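Local coordinates for protein Exo-beta-1,4-mannosidase (Rhizomucor miehei, PDB 4LYP) that probably removes beta-linked mannose from the non-reducing ends of manno-oligosaccharides as a family 5 glycoside hydrolase, and also has transglycosylation activity, at residues P54-M66 / A379-G393. Numbering follows the deposited sequence.
Sequences PYLIRGANYWQGM and ASNRSFSGSNFWAYG. With GAI (guanidine), chain D.
Asn61 meets Phe389 and Trp390 with its amide turned back beside its own backbone N (chi1 -78°). Trp390 has its indole swung away from its backbone N (chi1 178°), and its six-membered ring crosses close beside that amide. The two side chains cross at about a right angle, with Asn61 CG 3.3 Å from Trp390 CE3. Phe389 O is gripped twice by Asn61. The backbone N of Asn61 comes in at 2.9 Å, nearly in line with the C=O of Phe389. Its ND2 lies 3.1 Å from Phe389 O, well above the carbonyl plane. Asn61 ND2 also bonds Glu336 O in strand 333-338. Trp63 packs against the same indole. Its five-membered ring and the six-membered ring of Trp390 are nearly parallel (8°) but slid apart, with little overlap. The peptide bond between Trp390 and Ala391 is cis. Beyond it, Gln64 NE2 donates to Tyr392 O at 2.8 Å, and water 3 links NE2 to Gly393 O.

Earlier in the strands, Ile57 N donates to Ser385 O (2.8 Å) and Ser387 N to Ile57 O (3.1 Å), as in parallel strands. Asn388 ND2 reaches Ala60 O from above its carbonyl plane; its side chain also has a polar partner in Asn95. Phe389 turns a face to Ala60 CA, and water 2 joins Gly59 O to Ser387 OG, which also bonds Tyr436 OH. At the other end, guanidine lies beside Leu56, its N1 at the edge of the Arg382 guanidinium.

This pairing of the first and last barrel strands closes the TIM barrel. A Tris molecule, probably from the crystallisation liquor, lies next to Trp390, which suggests a pocket there. Phe389 O, a buried acceptor, takes two N-H donors from Asn61, which fixes the rotation of that amide.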
ATOM      1  N   PRO A  54      18.643   4.689  13.509  1.00  9.10           N
ATOM      2  CA  PRO A  54      17.175   4.378  13.462  1.00  9.53           C
ATOM      3  C   PRO A  54      16.565   4.966  12.202  1.00  9.39           C
ATOM      4  O   PRO A  54      16.951   6.024  11.728  1.00  9.15           O
ATOM      5  CB  PRO A  54      16.659   5.054  14.741  1.00  9.87           C
ATOM      6  CG  PRO A  54      17.837   4.966  15.709  1.00 12.75           C
ATOM      7  CD  PRO A  54      19.059   5.294  14.790  1.00 10.77           C
ATOM      8  N   TYR A  55      15.500   4.271  11.741  1.00  9.00           N
ATOM      9  CA  TYR A  55      14.788   4.711  10.540  1.00  8.88           C
ATOM     10  C   TYR A  55      13.293   4.618  10.817  1.00  8.16           C
ATOM     11  O   TYR A  55      12.759   3.532  11.082  1.00  9.62           O
ATOM     12  CB  TYR A  55      15.224   3.828   9.358  1.00  8.87           C
ATOM     13  CG  TYR A  55      14.634   4.210   8.023  1.00  8.19           C
ATOM     14  CD1 TYR A  55      15.125   5.366   7.375  1.00  8.91           C
ATOM     15  CD2 TYR A  55      13.688   3.470   7.354  1.00  8.81           C
ATOM     16  CE1 TYR A  55      14.642   5.759   6.128  1.00  8.65           C
ATOM     17  CE2 TYR A  55      13.220   3.800   6.113  1.00  8.98           C
ATOM     18  CZ  TYR A  55      13.666   4.945   5.520  1.00  7.95           C
ATOM     19  OH  TYR A  55      13.156   5.309   4.281  1.00  9.59           O
ATOM     20  N   LEU A  56      12.607   5.759  10.841  1.00  7.80           N
ATOM     21  CA  LEU A  56      11.161   5.828  11.013  1.00  7.54           C
ATOM     22  C   LEU A  56      10.502   6.141   9.690  1.00  7.40           C
ATOM     23  O   LEU A  56      11.018   6.826   8.812  1.00  8.61           O
ATOM     24  CB  LEU A  56      10.780   6.849  12.084  1.00  8.34           C
ATOM     25  CG  LEU A  56      11.153   6.444  13.535  1.00 11.06           C
ATOM     26  CD1 LEU A  56      10.849   7.582  14.480  1.00 11.65           C
ATOM     27  CD2 LEU A  56      10.313   5.288  14.027  1.00 16.98           C
ATOM     28  N   ILE A  57       9.292   5.609   9.563  1.00  7.47           N
ATOM     29  CA  ILE A  57       8.546   5.635   8.274  1.00  7.24           C
ATOM     30  C   ILE A  57       7.609   6.843   8.181  1.00  6.19           C
ATOM     31  O   ILE A  57       6.520   6.864   8.774  1.00  7.53           O
ATOM     32  CB  ILE A  57       7.750   4.301   8.094  1.00  7.22           C
ATOM     33  CG1 ILE A  57       8.681   3.069   8.238  1.00  8.84           C
ATOM     34  CG2 ILE A  57       7.006   4.333   6.762  1.00  8.74           C
ATOM     35  CD1 ILE A  57       9.907   3.047   7.286  1.00 10.16           C
ATOM     36  N   ARG A  58       8.096   7.837   7.435  1.00  6.55           N
ATOM     37  CA  ARG A  58       7.326   9.042   7.125  1.00  7.19           C
ATOM     38  C   ARG A  58       6.648   8.787   5.790  1.00  6.23           C
ATOM     39  O   ARG A  58       7.139   9.224   4.730  1.00  7.44           O
ATOM     40  CB  ARG A  58       8.280  10.246   7.057  1.00  7.67           C
ATOM     41  CG  ARG A  58       8.856  10.633   8.414  1.00  8.81           C
ATOM     42  CD  ARG A  58       9.920  11.726   8.253  1.00 10.24           C
ATOM     43  NE  ARG A  58      11.205  11.213   7.776  1.00  9.45           N
ATOM     44  CZ  ARG A  58      12.007  11.831   6.885  1.00  9.57           C
ATOM     45  NH1 ARG A  58      11.594  12.856   6.157  1.00 12.72           N
ATOM     46  NH2 ARG A  58      13.256  11.373   6.740  1.00 11.04           N
ATOM     47  N   GLY A  59       5.592   7.961   5.792  1.00  6.66           N
ATOM     48  CA  GLY A  59       5.204   7.303   4.575  1.00  7.30           C
ATOM     49  C   GLY A  59       3.932   7.806   3.944  1.00  6.27           C
ATOM     50  O   GLY A  59       3.063   8.463   4.543  1.00  6.86           O
ATOM     51  N   ALA A  60       3.815   7.397   2.670  1.00  6.52           N
ATOM     52  CA  ALA A  60       2.537   7.564   1.915  1.00  6.44           C
ATOM     53  C   ALA A  60       2.286   6.318   1.077  1.00  5.58           C
ATOM     54  O   ALA A  60       3.255   5.585   0.751  1.00  6.62           O
ATOM     55  CB  ALA A  60       2.597   8.765   0.963  1.00  7.37           C
ATOM     56  N   ASN A  61       1.058   6.111   0.648  1.00  5.95           N
ATOM     57  CA  ASN A  61       0.756   5.141  -0.416  1.00  5.70           C
ATOM     58  C   ASN A  61       0.681   5.889  -1.752  1.00  5.52           C
ATOM     59  O   ASN A  61       0.081   6.965  -1.870  1.00  6.55           O
ATOM     60  CB  ASN A  61      -0.589   4.471  -0.168  1.00  6.15           C
ATOM     61  CG  ASN A  61      -0.466   3.396   0.895  1.00  5.63           C
ATOM     62  OD1 ASN A  61      -0.127   2.237   0.575  1.00  6.38           O
ATOM     63  ND2 ASN A  61      -0.712   3.744   2.156  1.00  5.69           N
ATOM     64  N   TYR A  62       1.305   5.279  -2.761  1.00  6.35           N
ATOM     65  CA  TYR A  62       1.369   5.833  -4.129  1.00  5.97           C
ATOM     66  C   TYR A  62       1.378   4.658  -5.097  1.00  6.08           C
ATOM     67  O   TYR A  62       2.298   4.479  -5.915  1.00  6.87           O
ATOM     68  CB  TYR A  62       2.621   6.706  -4.248  1.00  6.80           C
ATOM     69  CG  TYR A  62       2.669   7.607  -5.488  1.00  6.25           C
ATOM     70  CD1 TYR A  62       1.687   8.605  -5.663  1.00  7.54           C
ATOM     71  CD2 TYR A  62       3.712   7.523  -6.404  1.00  6.94           C
ATOM     72  CE1 TYR A  62       1.705   9.463  -6.770  1.00  7.90           C
ATOM     73  CE2 TYR A  62       3.761   8.404  -7.463  1.00  7.06           C
ATOM     74  CZ  TYR A  62       2.767   9.336  -7.647  1.00  7.27           C
ATOM     75  OH  TYR A  62       2.858  10.159  -8.765  1.00  7.98           O
ATOM     76  N   TRP A  63       0.335   3.844  -5.022  1.00  6.03           N
ATOM     77  CA  TRP A  63       0.186   2.634  -5.824  1.00  6.14           C
ATOM     78  C   TRP A  63       0.037   2.938  -7.306  1.00  5.78           C
ATOM     79  O   TRP A  63       0.266   2.053  -8.147  1.00  6.55           O
ATOM     80  CB  TRP A  63      -1.002   1.814  -5.322  1.00  6.11           C
ATOM     81  CG  TRP A  63      -2.280   2.618  -5.394  1.00  6.14           C
ATOM     82  CD1 TRP A  63      -2.807   3.483  -4.424  1.00  6.85           C
ATOM     83  CD2 TRP A  63      -3.106   2.797  -6.558  1.00  5.84           C
ATOM     84  NE1 TRP A  63      -3.861   4.181  -4.942  1.00  6.78           N
ATOM     85  CE2 TRP A  63      -4.078   3.799  -6.233  1.00  6.33           C
ATOM     86  CE3 TRP A  63      -3.109   2.199  -7.830  1.00  6.91           C
ATOM     87  CZ2 TRP A  63      -5.007   4.232  -7.162  1.00  7.11           C
ATOM     88  CZ3 TRP A  63      -4.084   2.590  -8.736  1.00  7.58           C
ATOM     89  CH2 TRP A  63      -4.985   3.623  -8.434  1.00  7.39           C
ATOM     90  N   GLN A  64      -0.334   4.180  -7.682  1.00  6.50           N
ATOM     91  CA  GLN A  64      -0.477   4.575  -9.077  1.00  6.07           C
ATOM     92  C   GLN A  64       0.802   5.017  -9.691  1.00  6.17           C
ATOM     93  O   GLN A  64       0.854   5.384 -10.857  1.00  7.12           O
ATOM     94  CB  GLN A  64      -1.568   5.675  -9.203  1.00  6.84           C
ATOM     95  CG  GLN A  64      -1.178   7.064  -8.653  1.00  8.24           C
ATOM     96  CD  GLN A  64      -1.372   7.291  -7.177  1.00  6.35           C
ATOM     97  OE1 GLN A  64      -1.227   6.371  -6.329  1.00  7.66           O
ATOM     98  NE2 GLN A  64      -1.701   8.519  -6.817  1.00  7.19           N
ATOM     99  N   GLY A  65       1.934   4.949  -8.917  1.00  7.39           N
ATOM    100  CA  GLY A  65       3.202   5.498  -9.401  1.00  7.18           C
ATOM    101  C   GLY A  65       3.669   4.818 -10.666  1.00  6.73           C
ATOM    102  O   GLY A  65       4.178   5.467 -11.597  1.00  7.05           O
ATOM    103  N   MET A  66       3.635   3.454 -10.735  1.00  6.70           N
ATOM    104  CA  MET A  66       4.137   2.756 -11.907  1.00  6.56           C
ATOM    105  C   MET A  66       3.388   3.218 -13.149  1.00  6.72           C
ATOM    106  O   MET A  66       3.985   3.519 -14.200  1.00  7.32           O
ATOM    107  CB  MET A  66       4.006   1.265 -11.667  1.00  6.60           C
ATOM    108  CG  MET A  66       4.101   0.413 -12.952  1.00  7.39           C
ATOM    109  SD  MET A  66       4.123  -1.368 -12.625  1.00  7.97           S
ATOM    110  CE  MET A  66       2.460  -1.589 -12.000  1.00  9.13           C
ATOM    111  N   ALA A 379       6.210   5.950  18.844  1.00 10.56           N
ATOM    112  CA  ALA A 379       7.531   5.834  18.235  1.00 10.40           C
ATOM    113  C   ALA A 379       8.634   6.291  19.174  1.00 10.31           C
ATOM    114  O   ALA A 379       9.735   5.792  19.136  1.00 11.36           O
ATOM    115  CB  ALA A 379       7.552   6.700  16.974  1.00  9.65           C
ATOM    116  N   SER A 380       8.314   7.240  20.038  1.00  9.47           N
ATOM    117  CA  SER A 380       9.242   7.778  21.044  1.00 11.61           C
ATOM    118  C   SER A 380       9.667   6.739  22.016  1.00 11.56           C
ATOM    119  O   SER A 380      10.770   6.865  22.546  1.00 16.27           O
ATOM    120  CB  SER A 380       8.641   8.993  21.771  1.00 11.13           C
ATOM    121  OG  SER A 380       8.386  10.075  20.829  1.00 11.23           O
ATOM    122  N   ASN A 381       8.810   5.754  22.283  1.00 13.02           N
ATOM    123  CA  ASN A 381       9.189   4.637  23.139  0.50 16.71           C
ATOM    124  C   ASN A 381       9.576   3.407  22.307  1.00 13.69           C
ATOM    125  O   ASN A 381       9.718   2.288  22.837  1.00 17.11           O
ATOM    126  CB  ASN A 381       8.023   4.310  24.102  0.50 30.47           C
ATOM    127  CG  ASN A 381       8.477   3.626  25.388  0.50 34.39           C
ATOM    128  OD1 ASN A 381       9.630   3.752  25.804  0.50 40.92           O
ATOM    129  ND2 ASN A 381       7.566   2.897  26.021  0.50 32.53           N
ATOM    130  N   ARG A 382       9.762   3.563  21.010  1.00 12.09           N
ATOM    131  CA  ARG A 382      10.177   2.446  20.156  1.00 11.55           C
ATOM    132  C   ARG A 382       9.114   1.301  20.151  1.00 11.08           C
ATOM    133  O   ARG A 382       9.461   0.133  20.038  1.00 13.98           O
ATOM    134  CB  ARG A 382      11.635   1.967  20.360  1.00 13.76           C
ATOM    135  CG  ARG A 382      12.655   3.080  20.128  1.00 15.81           C
ATOM    136  CD  ARG A 382      14.067   2.567  20.343  1.00 16.98           C
ATOM    137  NE  ARG A 382      14.464   1.651  19.211  1.00 16.83           N
ATOM    138  CZ  ARG A 382      15.075   0.465  19.348  1.00 16.22           C
ATOM    139  NH1 ARG A 382      15.271  -0.113  20.559  1.00 20.17           N
ATOM    140  NH2 ARG A 382      15.475  -0.188  18.236  1.00 15.99           N
ATOM    141  N   SER A 383       7.843   1.695  20.072  1.00 11.33           N
ATOM    142  CA  SER A 383       6.733   0.741  20.003  0.70 13.45           C
ATOM    143  C   SER A 383       5.994   0.824  18.667  1.00 11.22           C
ATOM    144  O   SER A 383       5.019   0.132  18.492  1.00 14.82           O
ATOM    145  CB  SER A 383       5.748   0.994  21.155  0.70 19.65           C
ATOM    146  OG  SER A 383       6.475   0.801  22.357  0.70 22.82           O
ATOM    147  N   PHE A 384       6.380   1.725  17.775  1.00 10.36           N
ATOM    148  CA  PHE A 384       5.718   1.907  16.478  1.00  8.67           C
ATOM    149  C   PHE A 384       6.742   2.548  15.595  1.00  9.39           C
ATOM    150  O   PHE A 384       7.529   3.363  16.052  1.00 11.19           O
ATOM    151  CB  PHE A 384       4.462   2.832  16.604  1.00 11.01           C
ATOM    152  CG  PHE A 384       3.234   2.288  15.895  1.00  9.65           C
ATOM    153  CD1 PHE A 384       3.068   2.592  14.546  1.00 11.39           C
ATOM    154  CD2 PHE A 384       2.353   1.448  16.513  1.00 11.11           C
ATOM    155  CE1 PHE A 384       1.986   2.127  13.870  1.00 13.55           C
ATOM    156  CE2 PHE A 384       1.265   0.926  15.843  1.00 13.45           C
ATOM    157  CZ  PHE A 384       1.102   1.261  14.499  1.00 13.06           C
ATOM    158  N   SER A 385       6.713   2.214  14.313  1.00  8.14           N
ATOM    159  CA  SER A 385       7.751   2.695  13.424  1.00  8.14           C
ATOM    160  C   SER A 385       7.311   3.759  12.419  1.00  7.88           C
ATOM    161  O   SER A 385       8.155   4.335  11.794  1.00 11.96           O
ATOM    162  CB  SER A 385       8.458   1.563  12.696  1.00  9.92           C
ATOM    163  OG  SER A 385       9.335   0.857  13.551  1.00 11.91           O
ATOM    164  N   GLY A 386       6.022   4.023  12.312  1.00  8.21           N
ATOM    165  CA  GLY A 386       5.489   5.079  11.430  1.00  8.33           C
ATOM    166  C   GLY A 386       4.277   4.549  10.685  1.00  7.21           C
ATOM    167  O   GLY A 386       3.558   3.665  11.137  1.00  7.58           O
ATOM    168  N   SER A 387       3.990   5.210   9.541  1.00  7.65           N
ATOM    169  CA  SER A 387       2.717   5.008   8.874  1.00  6.38           C
ATOM    170  C   SER A 387       2.816   5.429   7.405  1.00  6.62           C
ATOM    171  O   SER A 387       3.724   6.201   7.004  1.00  7.10           O
ATOM    172  CB  SER A 387       1.595   5.820   9.561  1.00  7.43           C
ATOM    173  OG  SER A 387       1.914   7.209   9.574  1.00  7.72           O
ATOM    174  N   ASN A 388       1.833   4.965   6.629  1.00  6.39           N
ATOM    175  CA  ASN A 388       1.683   5.389   5.229  1.00  5.66           C
ATOM    176  C   ASN A 388       0.218   5.730   5.054  1.00  6.05           C
ATOM    177  O   ASN A 388      -0.650   4.826   4.991  1.00  6.66           O
ATOM    178  CB  ASN A 388       2.068   4.315   4.204  1.00  6.25           C
ATOM    179  CG  ASN A 388       3.455   3.800   4.373  1.00  5.71           C
ATOM    180  OD1 ASN A 388       3.765   3.096   5.333  1.00  7.13           O
ATOM    181  ND2 ASN A 388       4.339   4.131   3.406  1.00  6.62           N
ATOM    182  N   PHE A 389      -0.160   7.027   5.000  1.00  6.12           N
ATOM    183  CA  PHE A 389      -1.560   7.365   4.753  1.00  5.82           C
ATOM    184  C   PHE A 389      -1.966   6.870   3.359  1.00  5.54           C
ATOM    185  O   PHE A 389      -1.146   6.766   2.434  1.00  6.04           O
ATOM    186  CB  PHE A 389      -1.808   8.870   4.915  1.00  7.09           C
ATOM    187  CG  PHE A 389      -1.121   9.722   3.892  1.00  6.03           C
ATOM    188  CD1 PHE A 389      -1.780  10.063   2.702  1.00  7.24           C
ATOM    189  CD2 PHE A 389       0.151  10.226   4.068  1.00  7.26           C
ATOM    190  CE1 PHE A 389      -1.162  10.815   1.692  1.00  7.48           C
ATOM    191  CE2 PHE A 389       0.784  10.985   3.107  1.00  7.70           C
ATOM    192  CZ  PHE A 389       0.117  11.307   1.941  1.00  7.73           C
ATOM    193  N   TRP A 390      -3.264   6.517   3.264  1.00  5.91           N
ATOM    194  CA  TRP A 390      -3.841   6.038   1.989  1.00  6.05           C
ATOM    195  C   TRP A 390      -4.847   7.093   1.535  1.00  5.16           C
ATOM    196  O   TRP A 390      -5.870   7.250   2.163  1.00  6.44           O
ATOM    197  CB  TRP A 390      -4.530   4.711   2.206  1.00  6.50           C
ATOM    198  CG  TRP A 390      -5.160   4.240   0.921  1.00  6.38           C
ATOM    199  CD1 TRP A 390      -6.314   4.733   0.288  1.00  5.96           C
ATOM    200  CD2 TRP A 390      -4.601   3.261   0.023  1.00  5.51           C
ATOM    201  NE1 TRP A 390      -6.485   4.115  -0.916  1.00  6.43           N
ATOM    202  CE2 TRP A 390      -5.445   3.221  -1.144  1.00  5.85           C
ATOM    203  CE3 TRP A 390      -3.464   2.410   0.069  1.00  6.35           C
ATOM    204  CZ2 TRP A 390      -5.214   2.330  -2.214  1.00  7.35           C
ATOM    205  CZ3 TRP A 390      -3.220   1.556  -1.010  1.00  6.75           C
ATOM    206  CH2 TRP A 390      -4.098   1.517  -2.137  1.00  7.45           C
ATOM    207  N   ALA A 391      -4.495   7.855   0.465  1.00  6.58           N
ATOM    208  CA  ALA A 391      -3.312   7.714  -0.382  1.00  6.11           C
ATOM    209  C   ALA A 391      -3.102   9.110  -1.020  1.00  6.00           C
ATOM    210  O   ALA A 391      -4.006   9.929  -1.049  1.00  7.03           O
ATOM    211  CB  ALA A 391      -3.459   6.656  -1.463  1.00  7.57           C
ATOM    212  N   TYR A 392      -1.917   9.329  -1.561  1.00  6.50           N
ATOM    213  CA  TYR A 392      -1.629  10.639  -2.139  1.00  6.90           C
ATOM    214  C   TYR A 392      -2.225  10.747  -3.535  1.00  6.87           C
ATOM    215  O   TYR A 392      -1.926   9.956  -4.400  1.00  9.35           O
ATOM    216  CB  TYR A 392      -0.126  10.917  -2.171  1.00  7.83           C
ATOM    217  CG  TYR A 392       0.169  12.370  -2.517  1.00  7.32           C
ATOM    218  CD1 TYR A 392      -0.360  13.403  -1.734  1.00  8.28           C
ATOM    219  CD2 TYR A 392       0.943  12.713  -3.617  1.00  7.67           C
ATOM    220  CE1 TYR A 392      -0.094  14.706  -2.035  1.00  8.08           C
ATOM    221  CE2 TYR A 392       1.230  14.056  -3.909  1.00  7.96           C
ATOM    222  CZ  TYR A 392       0.676  15.043  -3.095  1.00  7.73           C
ATOM    223  OH  TYR A 392       0.885  16.377  -3.376  1.00  9.50           O
ATOM    224  N   GLY A 393      -3.090  11.731  -3.730  1.00  7.04           N
ATOM    225  CA  GLY A 393      -3.690  12.012  -5.046  1.00  7.54           C
ATOM    226  C   GLY A 393      -2.934  12.999  -5.858  1.00  8.24           C
ATOM    227  O   GLY A 393      -3.030  13.010  -7.086  1.00  7.88           O
TER
HETATM  228  C   GAI D 502      13.183   3.029  15.954  1.00 21.04           C
HETATM  229  N1  GAI D 502      14.453   3.023  16.670  1.00 20.27           N
HETATM  230  N2  GAI D 502      11.942   2.315  16.048  1.00 16.58           N
HETATM  231  N3  GAI D 502      13.120   3.776  14.910  1.00 34.94           N
HETATM  232  O   HOH W   1      11.792   2.172  13.318  1.00  9.77           O
HETATM  233  O   HOH W   2       1.733   8.539   7.150  1.00  7.59           O
HETATM  234  O   HOH W   3      -1.728  10.926  -8.525  1.00  8.48           O